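Local coordinates for protein alpha-rhamnosidase (PDB 6I60) that probably hydrolyses terminal non-reducing alpha-L-rhamnose residues from alpha-L-rhamnosides, as a thermophile's glycoside hydrolase, at residues Glu64-Ser75 with Val112-Ser122. Residues are numbered along the deposited sequence; the frame is centred on the assembly and turned at random.
Sequences EKQTAYQVIVSS and VYFWKVRWWDS
Strands 68-74 and 112-120 run antiparallel, their axes 169° apart, with Gln70 and Arg118, Ile72 and Lys116, and Ser74 and Phe114 as hydrogen-bonded pairs. A classic beta bulge sets two residues, Thr67 and Ala68, opposite the single Trp120: Thr67 N donates to Trp120 O (2.7 Å), and Trp120 N to Ala68 O (2.7 Å). Thr67 OG1 sits between its own backbone N and carbonyl carbon (chi1 59°), which brings it to Asp121 O at 2.7 Å. Beyond the bulge, Ser122 N points almost straight at the syn lone pair of Glu64 OE1 (2.8 Å), and Ser122 OG donates to Lys65 O. Glu64 OE2 lies 3.6 Å from Asp121 OD2, the carboxylates nearly coplanar in tilt (8°); this probably unfavourable pairing is perhaps eased by Gln125, hydrogen-bonded to Asp121 OD2. With an alanine in place of Glu64, Ser122 N-H would probably lose its acceptor, and Asp121-Ser122 be held less firmly to 64-65. The Trp120 ring turns its edge to the neighbouring strand, CE3 3.3 Å from Ala68 O, while Ala68 CB sits off the ring plane, 3.7 Å from CE3. The Arg118 guanidinium has a salt bridge to Glu126. On the other face, Val71 CG2 meets the Trp115 indole edge at CE3 (3.5 Å), and Gln66 CB the Trp119 edge. Strand 112-120 is the middle of a mixed five-stranded sheet and 68-74 its neighbour, with 133-137 and 88-89 outside them, in the N-terminal immunoglobulin-like domain.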
ATOM      1  N   GLU A  64     -13.966 -15.317 -25.109  1.00 57.86           N
ATOM      2  CA  GLU A  64     -12.639 -15.843 -25.379  1.00 59.92           C
ATOM      3  C   GLU A  64     -11.875 -16.024 -24.075  1.00 57.26           C
ATOM      4  O   GLU A  64     -12.078 -15.285 -23.106  1.00 54.45           O
ATOM      5  CB  GLU A  64     -11.865 -14.924 -26.328  1.00 57.17           C
ATOM      6  CG  GLU A  64     -12.153 -15.173 -27.799  1.00 60.94           C
ATOM      7  CD  GLU A  64     -11.666 -16.530 -28.269  1.00 65.00           C
ATOM      8  OE1 GLU A  64     -10.858 -17.157 -27.552  1.00 61.48           O
ATOM      9  OE2 GLU A  64     -12.088 -16.969 -29.361  1.00 74.91           O
ATOM     10  N   LYS A  65     -10.998 -17.026 -24.059  1.00 60.85           N
ATOM     11  CA  LYS A  65     -10.230 -17.367 -22.870  1.00 56.05           C
ATOM     12  C   LYS A  65      -8.951 -18.069 -23.301  1.00 54.50           C
ATOM     13  O   LYS A  65      -8.962 -18.862 -24.246  1.00 60.50           O
ATOM     14  CB  LYS A  65     -11.056 -18.244 -21.916  1.00 49.11           C
ATOM     15  CG  LYS A  65     -10.331 -19.457 -21.359  1.00 63.79           C
ATOM     16  CD  LYS A  65     -11.131 -20.106 -20.238  1.00 75.87           C
ATOM     17  CE  LYS A  65     -10.832 -21.593 -20.128  1.00 78.31           C
ATOM     18  NZ  LYS A  65     -11.559 -22.226 -18.991  1.00 78.81           N
ATOM     19  N   GLN A  66      -7.850 -17.761 -22.617  1.00 51.65           N
ATOM     20  CA  GLN A  66      -6.563 -18.351 -22.963  1.00 55.35           C
ATOM     21  C   GLN A  66      -6.551 -19.840 -22.640  1.00 57.03           C
ATOM     22  O   GLN A  66      -6.952 -20.254 -21.547  1.00 57.43           O
ATOM     23  CB  GLN A  66      -5.433 -17.646 -22.213  1.00 54.23           C
ATOM     24  CG  GLN A  66      -4.082 -18.342 -22.331  1.00 52.47           C
ATOM     25  CD  GLN A  66      -3.017 -17.710 -21.452  1.00 49.42           C
ATOM     26  OE1 GLN A  66      -2.634 -16.560 -21.655  1.00 51.13           O
ATOM     27  NE2 GLN A  66      -2.534 -18.463 -20.472  1.00 51.33           N
ATOM     28  N   THR A  67      -6.082 -20.648 -23.594  1.00 58.88           N
ATOM     29  CA  THR A  67      -5.929 -22.081 -23.390  1.00 57.57           C
ATOM     30  C   THR A  67      -4.480 -22.541 -23.356  1.00 56.25           C
ATOM     31  O   THR A  67      -4.210 -23.630 -22.842  1.00 59.54           O
ATOM     32  CB  THR A  67      -6.665 -22.862 -24.486  1.00 49.55           C
ATOM     33  OG1 THR A  67      -6.134 -22.504 -25.768  1.00 51.47           O
ATOM     34  CG2 THR A  67      -8.152 -22.550 -24.450  1.00 51.85           C
ATOM     35  N   ALA A  68      -3.550 -21.749 -23.884  1.00 54.64           N
ATOM     36  CA  ALA A  68      -2.142 -22.117 -23.878  1.00 61.68           C
ATOM     37  C   ALA A  68      -1.300 -20.859 -24.019  1.00 60.04           C
ATOM     38  O   ALA A  68      -1.747 -19.858 -24.585  1.00 60.02           O
ATOM     39  CB  ALA A  68      -1.813 -23.110 -24.999  1.00 55.97           C
ATOM     40  N   TYR A  69      -0.076 -20.922 -23.497  1.00 58.11           N
ATOM     41  CA  TYR A  69       0.869 -19.821 -23.606  1.00 56.33           C
ATOM     42  C   TYR A  69       2.268 -20.375 -23.845  1.00 56.99           C
ATOM     43  O   TYR A  69       2.537 -21.558 -23.627  1.00 60.16           O
ATOM     44  CB  TYR A  69       0.860 -18.929 -22.352  1.00 50.29           C
ATOM     45  CG  TYR A  69       1.483 -19.574 -21.131  1.00 56.07           C
ATOM     46  CD1 TYR A  69       2.842 -19.445 -20.862  1.00 51.08           C
ATOM     47  CD2 TYR A  69       0.710 -20.314 -20.246  1.00 59.02           C
ATOM     48  CE1 TYR A  69       3.411 -20.037 -19.753  1.00 49.86           C
ATOM     49  CE2 TYR A  69       1.270 -20.907 -19.131  1.00 58.39           C
ATOM     50  CZ  TYR A  69       2.621 -20.767 -18.892  1.00 57.54           C
ATOM     51  OH  TYR A  69       3.181 -21.360 -17.782  1.00 56.56           O
ATOM     52  N   GLN A  70       3.159 -19.496 -24.296  1.00 51.83           N
ATOM     53  CA  GLN A  70       4.566 -19.838 -24.468  1.00 53.35           C
ATOM     54  C   GLN A  70       5.381 -18.562 -24.351  1.00 53.76           C
ATOM     55  O   GLN A  70       5.167 -17.623 -25.122  1.00 55.43           O
ATOM     56  CB  GLN A  70       4.822 -20.509 -25.817  1.00 58.32           C
ATOM     57  CG  GLN A  70       6.300 -20.749 -26.095  1.00 60.72           C
ATOM     58  CD  GLN A  70       6.601 -20.904 -27.570  1.00 59.08           C
ATOM     59  OE1 GLN A  70       5.693 -20.964 -28.398  1.00 66.28           O
ATOM     60  NE2 GLN A  70       7.884 -20.974 -27.909  1.00 57.33           N
ATOM     61  N   VAL A  71       6.308 -18.526 -23.400  1.00 52.67           N
ATOM     62  CA  VAL A  71       7.168 -17.369 -23.182  1.00 54.75           C
ATOM     63  C   VAL A  71       8.601 -17.772 -23.496  1.00 58.41           C
ATOM     64  O   VAL A  71       9.055 -18.851 -23.096  1.00 61.48           O
ATOM     65  CB  VAL A  71       7.034 -16.823 -21.748  1.00 47.59           C
ATOM     66  CG1 VAL A  71       7.087 -17.947 -20.735  1.00 59.94           C
ATOM     67  CG2 VAL A  71       8.118 -15.797 -21.463  1.00 58.59           C
ATOM     68  N   ILE A  72       9.302 -16.920 -24.235  1.00 60.66           N
ATOM     69  CA  ILE A  72      10.686 -17.153 -24.622  1.00 57.19           C
ATOM     70  C   ILE A  72      11.541 -16.109 -23.928  1.00 58.65           C
ATOM     71  O   ILE A  72      11.226 -14.913 -23.980  1.00 58.88           O
ATOM     72  CB  ILE A  72      10.859 -17.075 -26.149  1.00 61.70           C
ATOM     73  CG1 ILE A  72      10.213 -18.293 -26.813  1.00 66.16           C
ATOM     74  CG2 ILE A  72      12.329 -16.938 -26.510  1.00 57.82           C
ATOM     75  CD1 ILE A  72      10.771 -18.632 -28.177  1.00 69.27           C
ATOM     76  N   VAL A  73      12.613 -16.541 -23.269  1.00 60.65           N
ATOM     77  CA  VAL A  73      13.549 -15.613 -22.654  1.00 56.04           C
ATOM     78  C   VAL A  73      14.911 -15.842 -23.281  1.00 59.27           C
ATOM     79  O   VAL A  73      15.353 -16.990 -23.417  1.00 62.44           O
ATOM     80  CB  VAL A  73      13.597 -15.766 -21.124  1.00 53.62           C
ATOM     81  CG1 VAL A  73      14.597 -14.749 -20.509  1.00 53.89           C
ATOM     82  CG2 VAL A  73      12.167 -15.655 -20.555  1.00 65.34           C
ATOM     83  N   SER A  74      15.565 -14.754 -23.678  1.00 58.80           N
ATOM     84  CA  SER A  74      16.836 -14.798 -24.379  1.00 62.54           C
ATOM     85  C   SER A  74      17.817 -13.831 -23.727  1.00 67.50           C
ATOM     86  O   SER A  74      17.462 -13.033 -22.851  1.00 63.52           O
ATOM     87  CB  SER A  74      16.671 -14.452 -25.865  1.00 66.04           C
ATOM     88  OG  SER A  74      15.783 -15.352 -26.504  1.00 70.81           O
ATOM     89  N   SER A  75      19.071 -13.907 -24.172  1.00 68.29           N
ATOM     90  CA  SER A  75      20.154 -13.111 -23.609  1.00 56.49           C
ATOM     91  C   SER A  75      20.580 -11.953 -24.501  1.00 60.07           C
ATOM     92  O   SER A  75      21.481 -11.198 -24.121  1.00 61.77           O
ATOM     93  CB  SER A  75      21.367 -14.002 -23.317  1.00 59.73           C
ATOM     94  OG  SER A  75      21.717 -14.778 -24.449  1.00 53.53           O
ATOM     95  N   VAL A 112      21.069  -8.148 -18.641  1.00 53.33           N
ATOM     96  CA  VAL A 112      19.776  -7.718 -19.161  1.00 58.79           C
ATOM     97  C   VAL A 112      19.200  -8.850 -19.998  1.00 55.37           C
ATOM     98  O   VAL A 112      19.890  -9.406 -20.862  1.00 53.61           O
ATOM     99  CB  VAL A 112      19.908  -6.424 -19.986  1.00 55.62           C
ATOM    100  CG1 VAL A 112      18.755  -6.287 -20.976  1.00 49.73           C
ATOM    101  CG2 VAL A 112      19.967  -5.216 -19.069  1.00 65.64           C
ATOM    102  N   TYR A 113      17.943  -9.200 -19.741  1.00 59.82           N
ATOM    103  CA  TYR A 113      17.264 -10.258 -20.469  1.00 60.23           C
ATOM    104  C   TYR A 113      16.088  -9.690 -21.253  1.00 59.22           C
ATOM    105  O   TYR A 113      15.600  -8.590 -20.981  1.00 62.49           O
ATOM    106  CB  TYR A 113      16.778 -11.361 -19.521  1.00 55.91           C
ATOM    107  CG  TYR A 113      17.883 -12.004 -18.718  1.00 59.24           C
ATOM    108  CD1 TYR A 113      18.297 -11.461 -17.507  1.00 60.16           C
ATOM    109  CD2 TYR A 113      18.516 -13.153 -19.170  1.00 61.44           C
ATOM    110  CE1 TYR A 113      19.311 -12.046 -16.770  1.00 60.16           C
ATOM    111  CE2 TYR A 113      19.529 -13.745 -18.441  1.00 67.64           C
ATOM    112  CZ  TYR A 113      19.924 -13.189 -17.242  1.00 68.14           C
ATOM    113  OH  TYR A 113      20.933 -13.781 -16.517  1.00 71.06           O
ATOM    114  N   PHE A 114      15.639 -10.464 -22.238  1.00 50.51           N
ATOM    115  CA  PHE A 114      14.523 -10.099 -23.096  1.00 56.51           C
ATOM    116  C   PHE A 114      13.513 -11.236 -23.096  1.00 62.10           C
ATOM    117  O   PHE A 114      13.880 -12.405 -22.947  1.00 59.36           O
ATOM    118  CB  PHE A 114      14.987  -9.804 -24.532  1.00 63.48           C
ATOM    119  CG  PHE A 114      16.168  -8.873 -24.612  1.00 66.77           C
ATOM    120  CD1 PHE A 114      17.459  -9.346 -24.433  1.00 58.42           C
ATOM    121  CD2 PHE A 114      15.987  -7.523 -24.872  1.00 65.40           C
ATOM    122  CE1 PHE A 114      18.542  -8.492 -24.501  1.00 56.79           C
ATOM    123  CE2 PHE A 114      17.069  -6.665 -24.945  1.00 59.03           C
ATOM    124  CZ  PHE A 114      18.348  -7.151 -24.760  1.00 51.10           C
ATOM    125  N   TRP A 115      12.236 -10.894 -23.263  1.00 61.77           N
ATOM    126  CA  TRP A 115      11.212 -11.929 -23.260  1.00 55.95           C
ATOM    127  C   TRP A 115       9.983 -11.472 -24.032  1.00 52.43           C
ATOM    128  O   TRP A 115       9.563 -10.317 -23.922  1.00 59.46           O
ATOM    129  CB  TRP A 115      10.826 -12.333 -21.830  1.00 58.41           C
ATOM    130  CG  TRP A 115      10.056 -11.301 -21.051  1.00 61.39           C
ATOM    131  CD1 TRP A 115      10.503 -10.078 -20.641  1.00 59.95           C
ATOM    132  CD2 TRP A 115       8.711 -11.419 -20.566  1.00 56.26           C
ATOM    133  NE1 TRP A 115       9.516  -9.425 -19.939  1.00 56.07           N
ATOM    134  CE2 TRP A 115       8.407 -10.227 -19.880  1.00 50.71           C
ATOM    135  CE3 TRP A 115       7.732 -12.416 -20.652  1.00 50.43           C
ATOM    136  CZ2 TRP A 115       7.167 -10.004 -19.284  1.00 57.77           C
ATOM    137  CZ3 TRP A 115       6.502 -12.194 -20.058  1.00 50.69           C
ATOM    138  CH2 TRP A 115       6.231 -10.997 -19.383  1.00 56.93           C
ATOM    139  N   LYS A 116       9.427 -12.389 -24.818  1.00 48.02           N
ATOM    140  CA  LYS A 116       8.143 -12.236 -25.484  1.00 56.46           C
ATOM    141  C   LYS A 116       7.236 -13.386 -25.067  1.00 59.53           C
ATOM    142  O   LYS A 116       7.658 -14.316 -24.374  1.00 55.66           O
ATOM    143  CB  LYS A 116       8.303 -12.202 -27.009  1.00 59.13           C
ATOM    144  CG  LYS A 116       9.700 -11.845 -27.486  1.00 62.89           C
ATOM    145  CD  LYS A 116       9.940 -12.317 -28.911  1.00 62.38           C
ATOM    146  CE  LYS A 116      10.152 -13.822 -28.966  1.00 66.14           C
ATOM    147  NZ  LYS A 116      10.408 -14.296 -30.356  1.00 55.72           N
ATOM    148  N   VAL A 117       5.975 -13.331 -25.494  1.00 51.66           N
ATOM    149  CA  VAL A 117       5.025 -14.379 -25.132  1.00 54.39           C
ATOM    150  C   VAL A 117       3.931 -14.442 -26.190  1.00 54.67           C
ATOM    151  O   VAL A 117       3.521 -13.420 -26.746  1.00 56.55           O
ATOM    152  CB  VAL A 117       4.450 -14.148 -23.712  1.00 50.04           C
ATOM    153  CG1 VAL A 117       3.560 -12.924 -23.674  1.00 49.78           C
ATOM    154  CG2 VAL A 117       3.693 -15.377 -23.229  1.00 47.76           C
ATOM    155  N   ARG A 118       3.482 -15.660 -26.479  1.00 53.45           N
ATOM    156  CA  ARG A 118       2.315 -15.923 -27.306  1.00 55.28           C
ATOM    157  C   ARG A 118       1.240 -16.593 -26.464  1.00 55.74           C
ATOM    158  O   ARG A 118       1.514 -17.157 -25.401  1.00 59.23           O
ATOM    159  CB  ARG A 118       2.658 -16.820 -28.502  1.00 62.95           C
ATOM    160  CG  ARG A 118       3.704 -16.258 -29.442  1.00 70.97           C
ATOM    161  CD  ARG A 118       3.891 -17.154 -30.661  1.00 74.68           C
ATOM    162  NE  ARG A 118       4.097 -18.555 -30.300  1.00 69.65           N
ATOM    163  CZ  ARG A 118       4.875 -19.395 -30.977  1.00 64.12           C
ATOM    164  NH1 ARG A 118       5.522 -18.979 -32.056  1.00 62.11           N
ATOM    165  NH2 ARG A 118       5.000 -20.653 -30.579  1.00 63.45           N
ATOM    166  N   TRP A 119       0.005 -16.538 -26.956  1.00 56.59           N
ATOM    167  CA  TRP A 119      -1.112 -17.160 -26.265  1.00 54.93           C
ATOM    168  C   TRP A 119      -2.042 -17.802 -27.283  1.00 51.82           C
ATOM    169  O   TRP A 119      -2.160 -17.340 -28.420  1.00 53.57           O
ATOM    170  CB  TRP A 119      -1.880 -16.149 -25.399  1.00 52.58           C
ATOM    171  CG  TRP A 119      -2.756 -15.215 -26.178  1.00 58.09           C
ATOM    172  CD1 TRP A 119      -2.351 -14.236 -27.038  1.00 52.36           C
ATOM    173  CD2 TRP A 119      -4.190 -15.166 -26.160  1.00 57.00           C
ATOM    174  NE1 TRP A 119      -3.443 -13.583 -27.560  1.00 53.65           N
ATOM    175  CE2 TRP A 119      -4.582 -14.133 -27.036  1.00 56.81           C
ATOM    176  CE3 TRP A 119      -5.179 -15.893 -25.489  1.00 53.69           C
ATOM    177  CZ2 TRP A 119      -5.921 -13.812 -27.259  1.00 53.27           C
ATOM    178  CZ3 TRP A 119      -6.506 -15.573 -25.712  1.00 57.02           C
ATOM    179  CH2 TRP A 119      -6.865 -14.541 -26.589  1.00 53.40           C
ATOM    180  N   TRP A 120      -2.689 -18.882 -26.862  1.00 53.36           N
ATOM    181  CA  TRP A 120      -3.660 -19.591 -27.679  1.00 53.15           C
ATOM    182  C   TRP A 120      -5.053 -19.316 -27.130  1.00 55.29           C
ATOM    183  O   TRP A 120      -5.290 -19.460 -25.926  1.00 53.18           O
ATOM    184  CB  TRP A 120      -3.373 -21.095 -27.691  1.00 54.83           C
ATOM    185  CG  TRP A 120      -2.248 -21.491 -28.604  1.00 53.88           C
ATOM    186  CD1 TRP A 120      -2.357 -22.070 -29.835  1.00 51.66           C
ATOM    187  CD2 TRP A 120      -0.844 -21.340 -28.357  1.00 57.82           C
ATOM    188  NE1 TRP A 120      -1.110 -22.288 -30.370  1.00 47.64           N
ATOM    189  CE2 TRP A 120      -0.164 -21.849 -29.483  1.00 51.99           C
ATOM    190  CE3 TRP A 120      -0.095 -20.824 -27.293  1.00 56.76           C
ATOM    191  CZ2 TRP A 120       1.228 -21.858 -29.574  1.00 51.93           C
ATOM    192  CZ3 TRP A 120       1.288 -20.835 -27.388  1.00 57.42           C
ATOM    193  CH2 TRP A 120       1.933 -21.347 -28.520  1.00 51.35           C
ATOM    194  N   ASP A 121      -5.965 -18.916 -28.010  1.00 54.62           N
ATOM    195  CA  ASP A 121      -7.307 -18.534 -27.593  1.00 55.25           C
ATOM    196  C   ASP A 121      -8.159 -19.785 -27.381  1.00 59.28           C
ATOM    197  O   ASP A 121      -7.656 -20.909 -27.310  1.00 55.97           O
ATOM    198  CB  ASP A 121      -7.918 -17.578 -28.613  1.00 54.90           C
ATOM    199  CG  ASP A 121      -8.142 -18.226 -29.961  1.00 56.05           C
ATOM    200  OD1 ASP A 121      -7.619 -19.339 -30.183  1.00 59.82           O
ATOM    201  OD2 ASP A 121      -8.840 -17.622 -30.800  1.00 56.13           O
ATOM    202  N   SER A 122      -9.478 -19.596 -27.291  1.00 61.59           N
ATOM    203  CA  SER A 122     -10.376 -20.704 -26.989  1.00 57.20           C
ATOM    204  C   SER A 122     -10.466 -21.718 -28.123  1.00 61.09           C
ATOM    205  O   SER A 122     -10.889 -22.853 -27.882  1.00 62.41           O
ATOM    206  CB  SER A 122     -11.771 -20.172 -26.659  1.00 56.01           C
ATOM    207  OG  SER A 122     -11.858 -19.767 -25.303  1.00 64.34           O
TER